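Alpha/beta hydrolase (Legionella pneumophila subsp. pneumophila str. Philadelphia 1, PDB 4EZI) is a putative hydrolase of the alpha/beta-hydrolase fold, of unestablished function, possibly a triacylglycerol lipase. Local coordinates at residues A109-L121 and T136-K149. Sequence-based numbering, arbitrary orientation.
Sequences AGYMTVMPDYLGL and TLASSSIDMLFAAK
Leu137 sets its CD2 methyl squarely over one face of the Tyr118 ring, 3.7 Å from the centroid and 5° off the ring normal, a nearly ideal CH-pi contact. Ser141 OG comes to the edge of the same ring, near its plane. Beyond the ring, Tyr118 OH hydrogen-bonds with His81 O and Ser174 OG.

Along strand 112-116 the contact is mostly apolar side chains. Val114 straddles Ala148, with CG2 3.7 Å from Ala148 CB, while CG1 also meets Met144 CG at 3.8 Å. With CG anti to the backbone N (chi1 173°) and a bend at chi2, the Met144 selenomethionine runs past Val114, its CG also touching Pro116 CB. Met112, a selenomethionine, lays its CE against Ala148, 3.6 Å from the carbonyl O and 3.9 Å from CB, and at the far end Leu119 CD1 packs on Thr136 CB.

No direct hydrogen bond joins 109-121 to 136-149; one water does, accepting from Leu119 N (2.8 Å) and donating to Ser140 OG (2.9 Å). Ser140 OG and Ser141 OG each turn back to the carbonyl four residues earlier, Thr136 O and Leu137 O, each also accepting the same serine's backbone N-H.

Strand 112-116 and helix 136-149 run roughly antiparallel, at 141°, axes 8.2 Å apart: the first half of a beta-alpha-beta crossover to parallel strand 162-168 in the alpha/beta-hydrolase sheet, where Tyr118's side chain touches the probable nucleophile elbow.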
ATOM      1  N   ALA A 109      -0.523  17.049  -9.731  1.00  8.87           N
ATOM      2  CA  ALA A 109      -0.944  17.677  -8.468  1.00  9.74           C
ATOM      3  C   ALA A 109       0.132  18.552  -7.851  1.00 10.09           C
ATOM      4  O   ALA A 109      -0.179  19.413  -7.040  1.00 11.20           O
ATOM      5  CB  ALA A 109      -1.431  16.604  -7.463  1.00 10.58           C
ATOM      6  N   GLY A 110       1.389  18.339  -8.220  1.00 10.00           N
ATOM      7  CA  GLY A 110       2.497  19.141  -7.719  1.00 10.27           C
ATOM      8  C   GLY A 110       3.023  18.785  -6.336  1.00  9.90           C
ATOM      9  O   GLY A 110       3.667  19.602  -5.704  1.00 11.89           O
ATOM     10  N   TYR A 111       2.788  17.551  -5.894  1.00  9.25           N
ATOM     11  CA  TYR A 111       3.253  17.109  -4.601  1.00  8.61           C
ATOM     12  C   TYR A 111       4.591  16.403  -4.726  1.00  8.51           C
ATOM     13  O   TYR A 111       4.874  15.723  -5.722  1.00  8.98           O
ATOM     14  CB  TYR A 111       2.243  16.146  -3.952  1.00  9.07           C
ATOM     15  CG  TYR A 111       0.817  16.674  -3.806  1.00  8.81           C
ATOM     16  CD1 TYR A 111       0.554  18.015  -3.571  1.00 11.02           C
ATOM     17  CD2 TYR A 111      -0.255  15.815  -3.896  1.00 10.31           C
ATOM     18  CE1 TYR A 111      -0.750  18.476  -3.416  1.00 12.10           C
ATOM     19  CE2 TYR A 111      -1.542  16.250  -3.752  1.00 11.09           C
ATOM     20  CZ  TYR A 111      -1.800  17.588  -3.524  1.00 12.51           C
ATOM     21  OH  TYR A 111      -3.108  18.012  -3.374  1.00 13.58           O
HETATM   22  N   MSE A 112       5.426  16.558  -3.700  1.00  8.44           N
HETATM   23  CA  MSE A 112       6.574  15.695  -3.526  1.00  7.90           C
HETATM   24  C   MSE A 112       6.074  14.302  -3.209  1.00  7.73           C
HETATM   25  O   MSE A 112       5.384  14.121  -2.206  1.00  8.90           O
HETATM   26  CB  MSE A 112       7.501  16.230  -2.442  1.00  8.43           C
HETATM   27  CG  MSE A 112       8.715  15.299  -2.230  1.00 10.11           C
HETATM   28 SE   MSE A 112      10.034  16.042  -1.026  0.75 11.36          SE
HETATM   29  CE  MSE A 112       9.887  14.810   0.410  1.00 15.73           C
ATOM     30  N   THR A 113       6.348  13.346  -4.098  1.00  7.48           N
ATOM     31  CA  THR A 113       5.725  12.035  -4.080  1.00  7.97           C
ATOM     32  C   THR A 113       6.735  11.040  -3.517  1.00  7.92           C
ATOM     33  O   THR A 113       7.846  10.881  -4.043  1.00  9.04           O
ATOM     34  CB  THR A 113       5.200  11.689  -5.495  1.00  8.92           C
ATOM     35  OG1 THR A 113       4.280  12.709  -5.909  1.00  9.53           O
ATOM     36  CG2 THR A 113       4.526  10.344  -5.532  1.00  9.69           C
ATOM     37  N   VAL A 114       6.361  10.392  -2.416  1.00  7.30           N
ATOM     38  CA  VAL A 114       7.230   9.534  -1.615  1.00  7.03           C
ATOM     39  C   VAL A 114       6.615   8.146  -1.634  1.00  6.58           C
ATOM     40  O   VAL A 114       5.472   7.986  -1.260  1.00  7.42           O
ATOM     41  CB  VAL A 114       7.328  10.075  -0.180  1.00  8.19           C
ATOM     42  CG1 VAL A 114       8.116   9.170   0.709  1.00  9.56           C
ATOM     43  CG2 VAL A 114       7.932  11.502  -0.196  1.00  9.63           C
HETATM   44  N   MSE A 115       7.379   7.143  -2.085  1.00  6.53           N
HETATM   45  CA  MSE A 115       6.841   5.822  -2.367  1.00  6.25           C
HETATM   46  C   MSE A 115       7.763   4.749  -1.806  1.00  6.92           C
HETATM   47  O   MSE A 115       8.793   4.432  -2.412  1.00  7.13           O
HETATM   48  CB  MSE A 115       6.662   5.632  -3.876  1.00  6.74           C
HETATM   49  CG  MSE A 115       5.851   6.725  -4.520  1.00  8.82           C
HETATM   50 SE   MSE A 115       5.556   6.427  -6.410  0.75  7.07          SE
HETATM   51  CE  MSE A 115       4.306   4.999  -6.268  1.00 10.20           C
ATOM     52  N   PRO A 116       7.409   4.157  -0.663  1.00  6.97           N
ATOM     53  CA  PRO A 116       8.250   3.076  -0.132  1.00  7.08           C
ATOM     54  C   PRO A 116       8.160   1.820  -1.006  1.00  6.36           C
ATOM     55  O   PRO A 116       7.091   1.516  -1.535  1.00  6.60           O
ATOM     56  CB  PRO A 116       7.659   2.792   1.245  1.00  8.06           C
ATOM     57  CG  PRO A 116       6.218   3.234   1.127  1.00  7.98           C
ATOM     58  CD  PRO A 116       6.263   4.443   0.229  1.00  7.23           C
ATOM     59  N   ASP A 117       9.240   1.046  -1.069  1.00  6.33           N
ATOM     60  CA  ASP A 117       9.179  -0.254  -1.717  1.00  6.03           C
ATOM     61  C   ASP A 117       8.555  -1.340  -0.855  1.00  6.04           C
ATOM     62  O   ASP A 117       7.990  -2.297  -1.382  1.00  5.96           O
ATOM     63  CB  ASP A 117      10.579  -0.734  -2.155  1.00  6.69           C
ATOM     64  CG  ASP A 117      11.188   0.072  -3.268  1.00  6.50           C
ATOM     65  OD1 ASP A 117      10.472   0.795  -3.993  1.00  7.01           O
ATOM     66  OD2 ASP A 117      12.419  -0.050  -3.449  1.00  7.42           O
ATOM     67  N   TYR A 118       8.719  -1.197   0.454  1.00  6.50           N
ATOM     68  CA  TYR A 118       8.404  -2.176   1.521  1.00  6.30           C
ATOM     69  C   TYR A 118       9.582  -3.135   1.754  1.00  5.99           C
ATOM     70  O   TYR A 118      10.443  -3.346   0.903  1.00  6.84           O
ATOM     71  CB  TYR A 118       7.165  -3.030   1.279  1.00  6.37           C
ATOM     72  CG  TYR A 118       5.862  -2.328   1.058  1.00  6.19           C
ATOM     73  CD1 TYR A 118       5.547  -1.129   1.649  1.00  7.28           C
ATOM     74  CD2 TYR A 118       4.890  -2.944   0.292  1.00  6.78           C
ATOM     75  CE1 TYR A 118       4.308  -0.533   1.446  1.00  7.47           C
ATOM     76  CE2 TYR A 118       3.651  -2.371   0.114  1.00  6.56           C
ATOM     77  CZ  TYR A 118       3.346  -1.152   0.682  1.00  7.21           C
ATOM     78  OH  TYR A 118       2.091  -0.585   0.515  1.00  7.62           O
ATOM     79  N   LEU A 119       9.606  -3.717   2.939  1.00  6.68           N
ATOM     80  CA  LEU A 119      10.590  -4.738   3.278  1.00  6.96           C
ATOM     81  C   LEU A 119      10.472  -5.946   2.367  1.00  7.02           C
ATOM     82  O   LEU A 119       9.384  -6.318   1.907  1.00  6.63           O
ATOM     83  CB  LEU A 119      10.413  -5.170   4.728  1.00  7.56           C
ATOM     84  CG  LEU A 119      10.595  -4.087   5.782  1.00  7.61           C
ATOM     85  CD1 LEU A 119      10.502  -4.728   7.173  1.00 10.01           C
ATOM     86  CD2 LEU A 119      11.892  -3.316   5.611  1.00 10.04           C
ATOM     87  N   GLY A 120      11.615  -6.578   2.108  1.00  6.85           N
ATOM     88  CA  GLY A 120      11.681  -7.753   1.272  1.00  7.54           C
ATOM     89  C   GLY A 120      11.617  -7.482  -0.217  1.00  6.82           C
ATOM     90  O   GLY A 120      11.643  -8.422  -1.013  1.00  9.21           O
ATOM     91  N   LEU A 121      11.534  -6.213  -0.598  1.00  6.40           N
ATOM     92  CA  LEU A 121      11.412  -5.818  -1.998  1.00  7.08           C
ATOM     93  C   LEU A 121      12.463  -4.739  -2.279  1.00  6.81           C
ATOM     94  O   LEU A 121      13.105  -4.204  -1.374  1.00  7.46           O
ATOM     95  CB  LEU A 121      10.015  -5.315  -2.316  1.00  6.48           C
ATOM     96  CG  LEU A 121       8.891  -6.301  -2.023  1.00  6.29           C
ATOM     97  CD1 LEU A 121       7.535  -5.602  -2.139  1.00  7.96           C
ATOM     98  CD2 LEU A 121       8.926  -7.543  -2.912  1.00  8.18           C
ATOM     99  N   THR A 136       5.186  -3.721  10.409  1.00  7.75           N
ATOM    100  CA  THR A 136       6.265  -3.300   9.542  1.00  8.20           C
ATOM    101  C   THR A 136       5.780  -2.541   8.308  1.00  7.57           C
ATOM    102  O   THR A 136       6.532  -1.715   7.796  1.00  8.59           O
ATOM    103  CB  THR A 136       7.223  -4.433   9.157  1.00  8.97           C
ATOM    104  OG1 THR A 136       6.485  -5.510   8.583  1.00  9.62           O
ATOM    105  CG2 THR A 136       8.059  -4.908  10.345  1.00 10.30           C
ATOM    106  N   LEU A 137       4.578  -2.781   7.810  1.00  7.09           N
ATOM    107  CA  LEU A 137       4.071  -1.900   6.757  1.00  7.25           C
ATOM    108  C   LEU A 137       3.995  -0.464   7.296  1.00  8.22           C
ATOM    109  O   LEU A 137       4.388   0.494   6.638  1.00  8.42           O
ATOM    110  CB  LEU A 137       2.726  -2.366   6.231  1.00  7.54           C
ATOM    111  CG  LEU A 137       2.749  -3.591   5.314  1.00  7.54           C
ATOM    112  CD1 LEU A 137       1.345  -4.085   5.007  1.00  8.53           C
ATOM    113  CD2 LEU A 137       3.545  -3.335   4.017  1.00  8.32           C
ATOM    114  N   ALA A 138       3.542  -0.316   8.536  1.00  7.83           N
ATOM    115  CA  ALA A 138       3.427   1.013   9.143  1.00  8.06           C
ATOM    116  C   ALA A 138       4.812   1.622   9.376  1.00  7.90           C
ATOM    117  O   ALA A 138       5.093   2.754   8.954  1.00  9.23           O
ATOM    118  CB  ALA A 138       2.636   0.923  10.466  1.00  9.05           C
ATOM    119  N   SER A 139       5.704   0.896  10.041  1.00  8.58           N
ATOM    120  CA  SER A 139       6.984   1.486  10.391  1.00  9.03           C
ATOM    121  C   SER A 139       7.848   1.735   9.161  1.00  9.12           C
ATOM    122  O   SER A 139       8.508   2.774   9.064  1.00  9.13           O
ATOM    123  CB  SER A 139       7.744   0.596  11.402  1.00  9.86           C
ATOM    124  OG  SER A 139       7.920  -0.722  10.943  1.00 10.06           O
ATOM    125  N   SER A 140       7.847   0.819   8.186  1.00  7.70           N
ATOM    126  CA  SER A 140       8.644   1.009   6.996  1.00  7.87           C
ATOM    127  C   SER A 140       8.155   2.221   6.193  1.00  7.96           C
ATOM    128  O   SER A 140       8.968   2.927   5.596  1.00  8.86           O
ATOM    129  CB  SER A 140       8.702  -0.250   6.118  1.00  9.55           C
ATOM    130  OG  SER A 140       7.443  -0.551   5.549  1.00 10.55           O
ATOM    131  N   SER A 141       6.850   2.473   6.200  1.00  7.67           N
ATOM    132  CA  SER A 141       6.308   3.593   5.458  1.00  8.25           C
ATOM    133  C   SER A 141       6.599   4.921   6.186  1.00  8.77           C
ATOM    134  O   SER A 141       6.946   5.922   5.550  1.00  8.53           O
ATOM    135  CB  SER A 141       4.815   3.382   5.251  1.00  8.48           C
ATOM    136  OG  SER A 141       4.538   2.262   4.437  1.00  9.31           O
ATOM    137  N   ILE A 142       6.477   4.932   7.508  1.00  8.22           N
ATOM    138  CA  ILE A 142       6.811   6.145   8.277  1.00  7.82           C
ATOM    139  C   ILE A 142       8.294   6.495   8.147  1.00  8.58           C
ATOM    140  O   ILE A 142       8.671   7.651   7.934  1.00  8.87           O
ATOM    141  CB  ILE A 142       6.403   5.997   9.743  1.00  8.88           C
ATOM    142  CG1 ILE A 142       4.881   5.961   9.839  1.00  8.78           C
ATOM    143  CG2 ILE A 142       7.028   7.127  10.577  1.00 10.31           C
ATOM    144  CD1 ILE A 142       4.341   5.611  11.229  1.00 12.28           C
ATOM    145  N   ASP A 143       9.138   5.482   8.282  1.00  8.19           N
ATOM    146  CA  ASP A 143      10.583   5.727   8.197  1.00  8.46           C
ATOM    147  C   ASP A 143      10.998   6.219   6.804  1.00  8.39           C
ATOM    148  O   ASP A 143      11.886   7.056   6.687  1.00  8.83           O
ATOM    149  CB  ASP A 143      11.361   4.493   8.628  1.00  8.40           C
ATOM    150  CG  ASP A 143      11.224   4.216  10.131  1.00 10.89           C
ATOM    151  OD1 ASP A 143      10.900   5.159  10.886  1.00 13.70           O
ATOM    152  OD2 ASP A 143      11.479   3.052  10.540  1.00 11.85           O
HETATM  153  N   MSE A 144      10.341   5.706   5.766  1.00  8.41           N
HETATM  154  CA  MSE A 144      10.547   6.222   4.405  1.00  7.93           C
HETATM  155  C   MSE A 144      10.207   7.713   4.327  1.00  8.29           C
HETATM  156  O   MSE A 144      10.943   8.501   3.759  1.00  8.86           O
HETATM  157  CB  MSE A 144       9.690   5.425   3.418  1.00  7.83           C
HETATM  158  CG  MSE A 144       9.703   5.975   2.003  1.00  8.23           C
HETATM  159 SE   MSE A 144      11.331   5.586   1.064  0.75  7.63          SE
HETATM  160  CE  MSE A 144      11.055   6.865  -0.348  1.00  9.41           C
ATOM    161  N   LEU A 145       9.086   8.099   4.912  1.00  8.06           N
ATOM    162  CA  LEU A 145       8.655   9.487   4.908  1.00  8.65           C
ATOM    163  C   LEU A 145       9.693  10.364   5.586  1.00  9.08           C
ATOM    164  O   LEU A 145      10.077  11.419   5.053  1.00  9.55           O
ATOM    165  CB  LEU A 145       7.279   9.613   5.571  1.00  8.87           C
ATOM    166  CG  LEU A 145       6.777  11.043   5.783  1.00  9.51           C
ATOM    167  CD1 LEU A 145       6.605  11.793   4.463  1.00 11.98           C
ATOM    168  CD2 LEU A 145       5.481  10.996   6.614  1.00 11.64           C
ATOM    169  N   PHE A 146      10.159   9.951   6.758  1.00  9.23           N
ATOM    170  CA  PHE A 146      11.161  10.744   7.472  0.50  9.93           C
ATOM    171  C   PHE A 146      12.446  10.862   6.660  1.00  8.72           C
ATOM    172  O   PHE A 146      13.062  11.931   6.593  1.00  9.78           O
ATOM    173  CB  PHE A 146      11.459  10.156   8.848  0.50 11.20           C
ATOM    174  CG  PHE A 146      10.305  10.222   9.809  0.50 13.67           C
ATOM    175  CD1 PHE A 146       9.326  11.186   9.694  0.50 18.79           C
ATOM    176  CD2 PHE A 146      10.208   9.318  10.841  0.50 16.44           C
ATOM    177  CE1 PHE A 146       8.268  11.232  10.596  0.50 20.48           C
ATOM    178  CE2 PHE A 146       9.173   9.368  11.742  0.50 18.57           C
ATOM    179  CZ  PHE A 146       8.207  10.316  11.624  0.50 18.17           C
ATOM    180  N   ALA A 147      12.872   9.755   6.060  1.00  9.70           N
ATOM    181  CA  ALA A 147      14.083   9.780   5.219  1.00  9.00           C
ATOM    182  C   ALA A 147      13.916  10.705   4.020  1.00  9.22           C
ATOM    183  O   ALA A 147      14.873  11.402   3.653  1.00  9.45           O
ATOM    184  CB  ALA A 147      14.431   8.349   4.772  1.00  9.76           C
ATOM    185  N   ALA A 148      12.726  10.730   3.438  1.00  8.77           N
ATOM    186  CA  ALA A 148      12.462  11.612   2.325  1.00  8.64           C
ATOM    187  C   ALA A 148      12.517  13.079   2.730  1.00  9.22           C
ATOM    188  O   ALA A 148      13.020  13.929   1.994  1.00  9.52           O
ATOM    189  CB  ALA A 148      11.114  11.295   1.704  1.00 10.23           C
ATOM    190  N   LYS A 149      12.030  13.380   3.928  1.00  8.96           N
ATOM    191  CA  LYS A 149      12.130  14.731   4.443  1.00  9.17           C
ATOM    192  C   LYS A 149      13.575  15.121   4.694  1.00  9.71           C
ATOM    193  O   LYS A 149      13.956  16.277   4.492  1.00 10.83           O
ATOM    194  CB  LYS A 149      11.264  14.903   5.683  1.00 10.38           C
ATOM    195  CG  LYS A 149       9.759  14.857   5.325  1.00 12.31           C
ATOM    196  CD  LYS A 149       8.811  15.012   6.472  1.00 16.88           C
ATOM    197  CE  LYS A 149       8.635  16.487   6.809  1.00 22.01           C
ATOM    198  NZ  LYS A 149       7.606  16.682   7.850  1.00 21.73           N
TER
HETATM  199  O   HOH W   1       7.326  -3.270   4.577  1.00  9.03           O